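Local coordinates for protein rubber oxygenase (Streptomyces sp., PDB 5O1L) that cleaves the double bonds of poly(cis-1,4-isoprene) in natural and synthetic rubber oxidatively with O2, using one non-covalently bound heme b, to give oligo-isoprenoids with keto and aldehyde ends, at residues Ala64-Ile67 and Asp68-Glu71; Gly95-Arg98 and Glu99-Glu102; Asp226-Val229 and Thr230-Leu234; Ala284-Gln288 and Val289-Ile293. One frame throughout, in Å; residues are numbered along the deposited sequence.

The four interactions follow one another along an all-helical chain and fall into two pairs. Interactions 1 and 2, centred about 13 Å apart, lie toward the outside of the molecule: the first at the end of helix 59-68, the second on helix 95-104, joined by a salt bridge between Arg69 and Asp96. Interactions 3 and 4, centred about 10 Å apart, belong to the catalytic domain; helix 224-244 passes the heme at Asp226-Leu234 and meets the end of helix 279-289, where His232 and Gln285 probably share a hydrogen bond. Some 27 Å separates the centres of interactions 2 and 3, and between the pairs runs helix 187-204, which carries His198, the probable axial heme-iron ligand.

Interaction 1 (Ala64-Ile67 and Asp68-Glu71); sequences AAVI and DRGE
Val66 and Arg69 meet at the C-terminal end of helix 59-68, where a Schellman motif turns the chain. Its backbone is the tight part: Glu71 N reaches back to Val66 O (3.1 Å) and Gly70 N to Ile67 O (3.0 Å), while Gly70 takes a positive phi of 71° that glycine accepts readily. On the inner side Val66 is buried, its CG1 lying 4.0 Å from Glu71 CB where the two side chains cross at about a right angle.

The Arg69 side chain, bent at its third torsion (chi3 -49°), folds back over the last turn. One face of its guanidinium lies over Ala65 O and the Val66 backbone, and NH2 comes within 3.4 Å of Ala65 CB. Side-on, the group grips Glu71: NH1 bonds OE1 at 2.7 Å on the syn side, and NE bonds OE2 at 2.9 Å from above the carboxylate plane, which together fix its rotation. The looser, solvent side belongs to Asp68, whose carboxylate is exposed to solvent.

Around this turn, Asp96 of helix 95-104 takes the second salt bridge of Arg69, Val66 packs on Val75 of helix 72-79, and Ile67 rests on Ala200 and His203 of helix 187-204.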
loop_
_atom_site.group_PDB
_atom_site.type_symbol
_atom_site.label_atom_id
_atom_site.label_comp_id
_atom_site.label_asym_id
_atom_site.label_seq_id
_atom_site.Cartn_x
_atom_site.Cartn_y
_atom_site.Cartn_z
ATOM N N ALA A 64 -8.458 -20.901 -6.920
ATOM C CA ALA A 64 -9.507 -21.203 -7.860
ATOM C C ALA A 64 -10.160 -22.521 -7.399
ATOM O O ALA A 64 -11.393 -22.581 -7.387
ATOM C CB ALA A 64 -8.932 -21.349 -9.258
ATOM N N ALA A 65 -9.368 -23.496 -6.993
ATOM C CA ALA A 65 -9.885 -24.823 -6.552
ATOM C C ALA A 65 -10.660 -24.699 -5.260
ATOM O O ALA A 65 -11.795 -25.220 -5.153
ATOM C CB ALA A 65 -8.785 -25.817 -6.409
ATOM N N VAL A 66 -10.138 -23.936 -4.298
ATOM C CA VAL A 66 -10.832 -23.684 -3.050
ATOM C C VAL A 66 -12.202 -23.039 -3.280
ATOM O O VAL A 66 -13.226 -23.503 -2.731
ATOM C CB VAL A 66 -9.940 -22.872 -2.081
ATOM C CG1 VAL A 66 -10.723 -22.392 -0.866
ATOM C CG2 VAL A 66 -8.720 -23.726 -1.699
ATOM N N ILE A 67 -12.291 -22.054 -4.141
ATOM C CA ILE A 67 -13.519 -21.386 -4.414
ATOM C C ILE A 67 -14.514 -22.377 -5.120
ATOM O O ILE A 67 -15.646 -22.517 -4.682
ATOM C CB ILE A 67 -13.310 -20.139 -5.267
ATOM C CG1 ILE A 67 -12.617 -19.076 -4.404
ATOM C CG2 ILE A 67 -14.619 -19.592 -5.763
ATOM C CD1 ILE A 67 -11.948 -17.966 -5.217
ATOM N N ASP A 68 -14.017 -23.034 -6.153
ATOM C CA ASP A 68 -14.850 -23.962 -6.954
ATOM C C ASP A 68 -15.327 -25.176 -6.142
ATOM O O ASP A 68 -16.344 -25.756 -6.488
ATOM C CB ASP A 68 -14.088 -24.393 -8.216
ATOM C CG ASP A 68 -13.952 -23.261 -9.235
ATOM O OD1 ASP A 68 -14.669 -22.241 -9.110
ATOM O OD2 ASP A 68 -13.117 -23.367 -10.169
ATOM N N ARG A 69 -14.592 -25.598 -5.112
ATOM C CA ARG A 69 -15.028 -26.696 -4.230
ATOM C C ARG A 69 -15.938 -26.254 -3.127
ATOM O O ARG A 69 -16.393 -27.120 -2.359
ATOM C CB ARG A 69 -13.842 -27.458 -3.642
ATOM C CG ARG A 69 -13.024 -28.224 -4.673
ATOM C CD ARG A 69 -11.982 -29.188 -4.095
ATOM N NE ARG A 69 -11.168 -28.522 -3.058
ATOM C CZ ARG A 69 -9.878 -28.144 -3.133
ATOM N NH1 ARG A 69 -9.344 -27.486 -2.103
ATOM N NH2 ARG A 69 -9.067 -28.406 -4.164
ATOM N N GLY A 70 -16.313 -24.976 -3.047
ATOM C CA GLY A 70 -17.202 -24.467 -2.035
ATOM C C GLY A 70 -16.606 -24.397 -0.643
ATOM O O GLY A 70 -17.312 -24.362 0.358
ATOM N N GLU A 71 -15.277 -24.285 -0.568
ATOM C CA GLU A 71 -14.569 -24.344 0.699
ATOM C C GLU A 71 -14.308 -22.968 1.321
ATOM O O GLU A 71 -13.796 -22.939 2.457
ATOM C CB GLU A 71 -13.287 -25.091 0.536
ATOM C CG GLU A 71 -13.549 -26.549 0.271
ATOM C CD GLU A 71 -12.368 -27.300 -0.212
ATOM O OE1 GLU A 71 -11.274 -26.719 -0.345
ATOM O OE2 GLU A 71 -12.529 -28.511 -0.490
#

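Interaction 2 (Gly95-Arg98 and Glu99-Glu102); sequences GDLR and EFME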
loop_
_atom_site.group_PDB
_atom_site.type_symbol
_atom_site.label_atom_id
_atom_site.label_comp_id
_atom_site.label_asym_id
_atom_site.label_seq_id
_atom_site.Cartn_x
_atom_site.Cartn_y
_atom_site.Cartn_z
ATOM N N GLY A 95 -5.878 -29.767 1.871
ATOM C CA GLY A 95 -4.450 -30.073 1.750
ATOM C C GLY A 95 -3.666 -29.193 0.810
ATOM O O GLY A 95 -2.538 -28.866 1.130
ATOM N N ASP A 96 -4.238 -28.880 -0.338
ATOM C CA ASP A 96 -3.555 -28.030 -1.326
ATOM C C ASP A 96 -3.342 -26.625 -0.760
ATOM O O ASP A 96 -2.251 -26.053 -0.936
ATOM C CB ASP A 96 -4.262 -27.978 -2.696
ATOM C CG ASP A 96 -5.792 -27.666 -2.643
ATOM O OD1 ASP A 96 -6.459 -27.444 -1.553
ATOM O OD2 ASP A 96 -6.366 -27.614 -3.788
ATOM N N LEU A 97 -4.331 -26.103 -0.054
ATOM C CA LEU A 97 -4.177 -24.789 0.568
ATOM C C LEU A 97 -3.206 -24.867 1.707
ATOM O O LEU A 97 -2.348 -23.968 1.903
ATOM C CB LEU A 97 -5.542 -24.293 1.022
ATOM C CG LEU A 97 -5.532 -22.900 1.644
ATOM C CD1 LEU A 97 -5.110 -21.867 0.618
ATOM C CD2 LEU A 97 -6.890 -22.529 2.188
ATOM N N ARG A 98 -3.247 -25.882 2.546
ATOM C CA ARG A 98 -2.267 -26.017 3.611
ATOM C C ARG A 98 -0.825 -25.999 3.064
ATOM O O ARG A 98 0.025 -25.237 3.570
ATOM C CB ARG A 98 -2.470 -27.291 4.429
ATOM C CG ARG A 98 -1.450 -27.392 5.563
ATOM C CD ARG A 98 -1.589 -28.594 6.494
ATOM N NE ARG A 98 -1.941 -29.825 5.819
ATOM C CZ ARG A 98 -1.182 -30.606 5.043
ATOM N NH1 ARG A 98 0.084 -30.310 4.727
ATOM N NH2 ARG A 98 -1.730 -31.724 4.564
ATOM N N GLU A 99 -0.594 -26.758 2.022
ATOM C CA GLU A 99 0.736 -26.833 1.434
ATOM C C GLU A 99 1.154 -25.452 0.898
ATOM O O GLU A 99 2.285 -25.030 1.147
ATOM C CB GLU A 99 0.747 -27.867 0.306
ATOM C CG GLU A 99 1.994 -28.038 -0.507
ATOM C CD GLU A 99 1.857 -29.242 -1.437
ATOM O OE1 GLU A 99 1.277 -29.110 -2.541
ATOM O OE2 GLU A 99 2.264 -30.340 -1.005
ATOM N N PHE A 100 0.231 -24.789 0.210
ATOM C CA PHE A 100 0.498 -23.415 -0.288
ATOM C C PHE A 100 0.877 -22.535 0.864
ATOM O O PHE A 100 1.881 -21.764 0.766
ATOM C CB PHE A 100 -0.672 -22.848 -1.067
ATOM C CG PHE A 100 -0.545 -21.368 -1.310
ATOM C CD1 PHE A 100 0.340 -20.942 -2.301
ATOM C CD2 PHE A 100 -1.171 -20.423 -0.472
ATOM C CE1 PHE A 100 0.539 -19.602 -2.469
ATOM C CE2 PHE A 100 -0.898 -19.071 -0.653
ATOM C CZ PHE A 100 -0.068 -18.698 -1.672
ATOM N N MET A 101 0.125 -22.531 1.940
ATOM C CA MET A 101 0.339 -21.584 3.041
ATOM C C MET A 101 1.630 -21.846 3.770
ATOM O O MET A 101 2.325 -20.902 4.190
ATOM C CB MET A 101 -0.852 -21.590 4.046
ATOM C CG MET A 101 -2.066 -21.017 3.409
ATOM S SD MET A 101 -3.508 -21.001 4.511
ATOM C CE MET A 101 -2.977 -19.610 5.517
ATOM N N GLU A 102 1.986 -23.117 3.902
ATOM C CA GLU A 102 3.228 -23.472 4.591
ATOM C C GLU A 102 4.441 -22.931 3.798
ATOM O O GLU A 102 5.423 -22.520 4.398
ATOM C CB GLU A 102 3.302 -25.010 4.831
ATOM C CG GLU A 102 2.753 -25.391 6.225
ATOM C CD GLU A 102 3.533 -24.664 7.386
ATOM O OE1 GLU A 102 4.792 -24.798 7.387
ATOM O OE2 GLU A 102 2.968 -23.902 8.294
HETATM O O HOH W 1 -0.494 -26.722 -2.956
#
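Leu97 and Met101, one turn apart on helix 95-104, form the apolar part of this contact. Met101 SD lies 4.0 Å from Leu97 CG, and the methionine CG passes 3.3 Å from Leu97 O, so that the thioether starts its course against the preceding turn. The bend at the last methionine torsion (chi3 76°) then swings CE off the line of the extended CB-CG-SD chain. On the other flank Leu97 CD1 approaches Phe100 CD2 at 4.3 Å, obliquely to the ring. Leu97 reaches both neighbours because its CG stands anti to the backbone N (chi1 -178°).

Beneath these side chains runs the regular backbone. Met101 N binds Leu97 O at 2.9 Å, and the amides of Glu99, Phe100 and Glu102 repeat the same i to i+4 pattern. On the polar side one water donates to Asp96 O (2.8 Å) and to Glu99 OE1 (3.0 Å), so the carbonyl serves both this water and the amide of Phe100. The Asp96 carboxylate has its main partner outside, a salt bridge to Arg69, and its OD1 accepts a weak bond from Leu97 N.

Further out, Leu97, Phe100 and Met101 all touch Met196 of helix 187-204, and Leu97 also meets Val62 of helix 59-68 and Val75 of helix 72-79. This is the pattern of an amphipathic surface helix, with residues at i, i+3 and i+4 turned into a helical bundle and with Arg98, Glu99 and Glu102 on the exposed side.

Interaction 3 (Asp226-Val229 and Thr230-Leu234); sequences DIMV and TWHSL. With HEM (protoporphyrin IX containing Fe), chain C.
Asp226 O is gripped by two donors: Thr230 N, at 3.1 Å in a nearly straight bond (174°), and a water at 2.7 Å that also donates to Thr230 OG1. The same carbonyl oxygen approaches the heme methyl carbon CMC to 3.3 Å. Thr230 turns its methyl toward the porphyrin, CG2 lying 3.5 Å from heme CAB of a vinyl group, while OG1 bonds Glu148.

On another side of the helix, Met228 and Trp231 run side by side. The methionine chain, bent at both outer torsions (chi2 -54°, chi3 -53°), curls over one face of the indole; SD stands 4.4 Å from the centroid of the five-membered ring, a Met-aromatic contact, and CE comes 3.6 Å from Trp231 CD2. The indole NE1 is held by Trp261 O, which steadies the ring beneath the sulfur. An alanine at Met228 would remove SD and CE and is likely to leave this face of the Trp231 indole without its cover. Toward the next turn, Ser233 OG donates to Thr230 O at 2.7 Å on a lone pair, where the helix widens into a pi-type turn at 232-234.

The chemistry is divided by side: Asp226, Ile227 and Thr230 of the heme pocket pack against the cofactor edge, with the water and Glu148 satisfying polar groups there, whereas Met228 and Trp231 pack in the buried interior, the indole N-H satisfied.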
loop_
_atom_site.group_PDB
_atom_site.type_symbol
_atom_site.label_atom_id
_atom_site.label_comp_id
_atom_site.label_asym_id
_atom_site.label_seq_id
_atom_site.Cartn_x
_atom_site.Cartn_y
_atom_site.Cartn_z
ATOM N N ASP A 226 1.149 -4.668 -11.954
ATOM C CA ASP A 226 0.182 -3.884 -11.246
ATOM C C ASP A 226 0.521 -3.747 -9.714
ATOM O O ASP A 226 0.449 -2.643 -9.133
ATOM C CB ASP A 226 -1.234 -4.494 -11.359
ATOM C CG ASP A 226 -1.803 -4.517 -12.778
ATOM O OD1 ASP A 226 -1.484 -3.595 -13.539
ATOM O OD2 ASP A 226 -2.715 -5.370 -12.983
ATOM N N ILE A 227 0.968 -4.844 -9.144
ATOM C CA ILE A 227 1.335 -4.841 -7.726
ATOM C C ILE A 227 2.489 -3.844 -7.530
ATOM O O ILE A 227 2.482 -3.045 -6.566
ATOM C CB ILE A 227 1.638 -6.220 -7.174
ATOM C CG1 ILE A 227 0.412 -7.138 -7.305
ATOM C CG2 ILE A 227 2.159 -6.148 -5.729
ATOM C CD1 ILE A 227 0.720 -8.555 -6.948
ATOM N N MET A 228 3.474 -3.899 -8.418
ATOM C CA MET A 228 4.625 -2.984 -8.299
ATOM C C MET A 228 4.280 -1.516 -8.514
ATOM O O MET A 228 4.821 -0.653 -7.871
ATOM C CB MET A 228 5.789 -3.458 -9.160
ATOM C CG MET A 228 6.447 -4.657 -8.575
ATOM S SD MET A 228 7.008 -4.505 -6.845
ATOM C CE MET A 228 7.953 -3.086 -6.946
ATOM N N VAL A 229 3.318 -1.242 -9.395
ATOM C CA VAL A 229 2.810 0.119 -9.502
ATOM C C VAL A 229 2.305 0.620 -8.187
ATOM O O VAL A 229 2.610 1.741 -7.721
ATOM C CB VAL A 229 1.754 0.214 -10.650
ATOM C CG1 VAL A 229 1.068 1.563 -10.587
ATOM C CG2 VAL A 229 2.390 -0.023 -11.979
ATOM N N THR A 230 1.427 -0.144 -7.556
ATOM C CA THR A 230 0.861 0.162 -6.265
ATOM C C THR A 230 2.008 0.301 -5.210
ATOM O O THR A 230 2.028 1.217 -4.359
ATOM C CB THR A 230 -0.253 -0.818 -5.912
ATOM O OG1 THR A 230 -1.327 -0.493 -6.812
ATOM C CG2 THR A 230 -0.661 -0.608 -4.492
ATOM N N TRP A 231 2.986 -0.615 -5.275
ATOM C CA TRP A 231 4.127 -0.515 -4.365
ATOM C C TRP A 231 4.845 0.866 -4.478
ATOM O O TRP A 231 5.211 1.476 -3.473
ATOM C CB TRP A 231 5.095 -1.653 -4.726
ATOM C CG TRP A 231 6.234 -1.895 -3.813
ATOM C CD1 TRP A 231 6.307 -2.853 -2.829
ATOM C CD2 TRP A 231 7.535 -1.315 -3.831
ATOM N NE1 TRP A 231 7.550 -2.877 -2.238
ATOM C CE2 TRP A 231 8.324 -1.909 -2.821
ATOM C CE3 TRP A 231 8.132 -0.300 -4.561
ATOM C CZ2 TRP A 231 9.658 -1.606 -2.638
ATOM C CZ3 TRP A 231 9.453 0.019 -4.350
ATOM C CH2 TRP A 231 10.194 -0.583 -3.379
ATOM N N HIS A 232 5.001 1.367 -5.711
ATOM C CA HIS A 232 5.632 2.667 -5.918
ATOM C C HIS A 232 4.793 3.806 -5.365
ATOM O O HIS A 232 5.355 4.800 -4.920
ATOM C CB HIS A 232 5.934 2.865 -7.369
ATOM C CG HIS A 232 7.143 2.099 -7.782
ATOM N ND1 HIS A 232 8.384 2.264 -7.246
ATOM C CD2 HIS A 232 7.271 1.096 -8.698
ATOM C CE1 HIS A 232 9.221 1.411 -7.822
ATOM N NE2 HIS A 232 8.568 0.715 -8.724
ATOM N N SER A 233 3.479 3.631 -5.336
ATOM C CA SER A 233 2.549 4.636 -4.755
ATOM C C SER A 233 2.633 4.656 -3.245
ATOM O O SER A 233 2.181 5.644 -2.665
ATOM C CB SER A 233 1.128 4.392 -5.205
ATOM O OG SER A 233 0.473 3.404 -4.469
ATOM N N LEU A 234 3.267 3.668 -2.665
ATOM C CA LEU A 234 3.476 3.506 -1.242
ATOM C C LEU A 234 4.898 3.771 -0.900
ATOM O O LEU A 234 5.235 4.925 -0.632
ATOM C CB LEU A 234 3.046 2.072 -0.816
ATOM C CG LEU A 234 1.538 1.887 -0.887
ATOM C CD1 LEU A 234 1.154 0.408 -0.958
ATOM C CD2 LEU A 234 0.900 2.524 0.337
HETATM C CHA HEM C . -7.359 -6.896 -1.216
HETATM C CHB HEM C . -3.104 -5.139 -0.051
HETATM C CHC HEM C . -2.124 -4.442 -4.685
HETATM C CHD HEM C . -6.725 -5.235 -5.684
HETATM C C1A HEM C . -6.242 -6.517 -0.560
HETATM C C2A HEM C . -6.120 -6.663 0.872
HETATM C C3A HEM C . -4.937 -6.128 1.204
HETATM C C4A HEM C . -4.300 -5.709 0.041
HETATM C CMA HEM C . -4.422 -6.032 2.619
HETATM C CAA HEM C . -7.139 -7.277 1.863
HETATM C CBA HEM C . -8.188 -6.218 2.253
HETATM C CGA HEM C . -8.879 -6.642 3.498
HETATM O O1A HEM C . -9.753 -7.495 3.303
HETATM O O2A HEM C . -8.524 -6.141 4.634
HETATM C C1B HEM C . -2.442 -4.827 -1.234
HETATM C C2B HEM C . -1.115 -4.315 -1.252
HETATM C C3B HEM C . -0.784 -4.127 -2.520
HETATM C C4B HEM C . -1.938 -4.492 -3.328
HETATM C CMB HEM C . -0.216 -4.051 -0.061
HETATM C CAB HEM C . 0.411 -3.726 -3.218
HETATM C CBB HEM C . 1.671 -3.378 -2.638
HETATM C C1C HEM C . -3.308 -4.601 -5.391
HETATM C C2C HEM C . -3.438 -4.214 -6.784
HETATM C C3C HEM C . -4.745 -4.474 -7.039
HETATM C C4C HEM C . -5.354 -4.914 -5.795
HETATM C CMC HEM C . -2.339 -3.776 -7.707
HETATM C CAC HEM C . -5.464 -4.265 -8.304
HETATM C CBC HEM C . -4.984 -3.949 -9.572
HETATM C C1D HEM C . -7.289 -5.745 -4.544
HETATM C C2D HEM C . -8.682 -6.227 -4.464
HETATM C C3D HEM C . -8.878 -6.689 -3.234
HETATM C C4D HEM C . -7.596 -6.541 -2.542
HETATM C CMD HEM C . -9.638 -6.085 -5.588
HETATM C CAD HEM C . -10.190 -7.264 -2.647
HETATM C CBD HEM C . -11.007 -6.086 -2.131
HETATM C CGD HEM C . -12.349 -6.615 -1.613
HETATM O O1D HEM C . -12.592 -6.442 -0.398
HETATM O O2D HEM C . -13.195 -7.203 -2.340
HETATM N NA HEM C . -5.108 -5.962 -1.061
HETATM N NB HEM C . -2.876 -4.878 -2.500
HETATM N NC HEM C . -4.465 -4.994 -4.779
HETATM N ND HEM C . -6.651 -6.031 -3.382
HETATM FE FE HEM C . -4.779 -5.495 -2.948
HETATM O O HOH W 2 -1.608 -0.919 -9.731
#

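Interaction 4 (Ala284-Gln288 and Val289-Ile293); sequences AQSKQ and VLDPI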
loop_
_atom_site.group_PDB
_atom_site.type_symbol
_atom_site.label_atom_id
_atom_site.label_comp_id
_atom_site.label_asym_id
_atom_site.label_seq_id
_atom_site.Cartn_x
_atom_site.Cartn_y
_atom_site.Cartn_z
ATOM N N ALA A 284 13.832 5.431 -10.230
ATOM C CA ALA A 284 13.747 5.508 -11.698
ATOM C C ALA A 284 12.554 4.759 -12.256
ATOM O O ALA A 284 11.871 5.248 -13.145
ATOM C CB ALA A 284 15.025 4.966 -12.268
ATOM N N GLN A 285 12.251 3.612 -11.674
ATOM C CA GLN A 285 11.100 2.832 -12.087
ATOM C C GLN A 285 9.768 3.543 -11.855
ATOM O O GLN A 285 8.904 3.539 -12.711
ATOM C CB GLN A 285 11.117 1.463 -11.505
ATOM C CG GLN A 285 9.988 0.565 -11.937
ATOM C CD GLN A 285 10.174 -0.805 -11.444
ATOM O OE1 GLN A 285 9.811 -1.167 -10.329
ATOM N NE2 GLN A 285 10.911 -1.607 -12.217
ATOM N N SER A 286 9.592 4.148 -10.687
ATOM C CA SER A 286 8.364 4.879 -10.388
ATOM C C SER A 286 8.059 5.934 -11.457
ATOM O O SER A 286 6.910 6.059 -11.860
ATOM C CB SER A 286 8.521 5.478 -9.029
ATOM O OG SER A 286 7.272 6.172 -8.720
ATOM N N LYS A 287 9.104 6.626 -11.917
ATOM C CA LYS A 287 8.883 7.660 -12.934
ATOM C C LYS A 287 8.331 7.080 -14.211
ATOM O O LYS A 287 7.565 7.762 -14.880
ATOM C CB LYS A 287 10.185 8.399 -13.210
ATOM C CG LYS A 287 10.550 9.321 -12.112
ATOM C CD LYS A 287 11.922 10.000 -12.376
ATOM C CE LYS A 287 12.288 10.967 -11.246
ATOM N NZ LYS A 287 12.701 10.293 -9.961
ATOM N N GLN A 288 8.691 5.846 -14.545
ATOM C CA GLN A 288 8.263 5.226 -15.775
ATOM C C GLN A 288 6.969 4.463 -15.647
ATOM O O GLN A 288 6.205 4.341 -16.597
ATOM C CB GLN A 288 9.312 4.258 -16.245
ATOM C CG GLN A 288 9.349 4.091 -17.740
ATOM C CD GLN A 288 10.503 3.190 -18.088
ATOM O OE1 GLN A 288 11.674 3.583 -18.088
ATOM N NE2 GLN A 288 10.181 1.995 -18.350
ATOM N N VAL A 289 6.710 3.844 -14.495
ATOM C CA VAL A 289 5.567 2.952 -14.370
ATOM C C VAL A 289 4.406 3.459 -13.565
ATOM O O VAL A 289 3.327 2.915 -13.733
ATOM C CB VAL A 289 5.936 1.568 -13.852
ATOM C CG1 VAL A 289 7.089 0.962 -14.644
ATOM C CG2 VAL A 289 6.254 1.591 -12.385
ATOM N N LEU A 290 4.641 4.461 -12.683
ATOM C CA LEU A 290 3.544 5.008 -11.947
ATOM C C LEU A 290 3.114 6.338 -12.566
ATOM O O LEU A 290 1.942 6.505 -12.903
ATOM C CB LEU A 290 3.929 5.160 -10.469
ATOM C CG LEU A 290 2.957 5.877 -9.569
ATOM C CD1 LEU A 290 1.661 5.120 -9.492
ATOM C CD2 LEU A 290 3.526 6.145 -8.215
ATOM N N ASP A 291 4.018 7.273 -12.668
ATOM C CA ASP A 291 3.636 8.654 -13.079
ATOM C C ASP A 291 2.785 8.687 -14.369
ATOM O O ASP A 291 1.724 9.315 -14.370
ATOM C CB ASP A 291 4.850 9.578 -13.166
ATOM C CG ASP A 291 5.567 9.735 -11.838
ATOM O OD1 ASP A 291 5.110 9.188 -10.811
ATOM O OD2 ASP A 291 6.666 10.356 -11.772
ATOM N N PRO A 292 3.184 7.964 -15.420
ATOM C CA PRO A 292 2.426 8.016 -16.681
ATOM C C PRO A 292 1.062 7.329 -16.713
ATOM O O PRO A 292 0.296 7.530 -17.665
ATOM C CB PRO A 292 3.346 7.298 -17.677
ATOM C CG PRO A 292 4.668 7.255 -17.029
ATOM C CD PRO A 292 4.372 7.082 -15.579
ATOM N N ILE A 293 0.717 6.515 -15.729
ATOM C CA ILE A 293 -0.553 5.835 -15.730
ATOM C C ILE A 293 -1.600 6.506 -14.900
ATOM O O ILE A 293 -2.774 6.078 -14.973
ATOM C CB ILE A 293 -0.479 4.312 -15.460
ATOM C CG1 ILE A 293 0.054 3.935 -14.063
ATOM C CG2 ILE A 293 0.399 3.660 -16.530
ATOM C CD1 ILE A 293 -0.848 4.234 -12.930
HETATM O O HOH W 3 7.491 8.677 -9.548
#
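Gln285 and Val289 cross obliquely one turn apart, the glutamine CG lying 3.9 Å from Val289 CG2. With Val289 CG1 anti to the carbonyl carbon (chi1 -51°), CG2 falls between the backbone N and the carbonyl carbon, which places it against the preceding turn, 3.3 Å from Gln285 O. From there the glutamine chain runs on extended to its amide, whose OE1 probably takes a hydrogen bond from His232 and whose NE2 bonds Thr35. Cut back to an alanine, Val289 would lose both methyls and would probably open a gap between Gln285 CG and Trp36, which both lie against the valine.

Ser286 faces Leu290 and Asp291 instead. Its OG lies 3.8 Å from Leu290 CD2 and shares a water with the aspartate, 2.6 Å from OG and 2.7 Å from Asp291 OD1, to which the water donates. Lys287 and Asp291 lie alongside each other, pointing the same way, but their charged ends stay apart: the aspartate OD2 rests 4.0 Å from Lys287 CG. Pro292 comes up to the helix end with its ring, CG 3.3 Å from Gln288 O.

In the backbone two carbonyls each accept two bonds. Gln285 O accepts from Gln288 N and Val289 N, and Ser286 O from Leu290 N and Asp291 N, as the helix gives way to a 3-10 turn.

Ala284-Ile293 ends helix 279-289 against helix 224-244: Ser286 and Val289 touch His232, and Leu290 packs on Val229, while Trp36 from a loop near the start of the modelled chain lies against Gln285 and Val289.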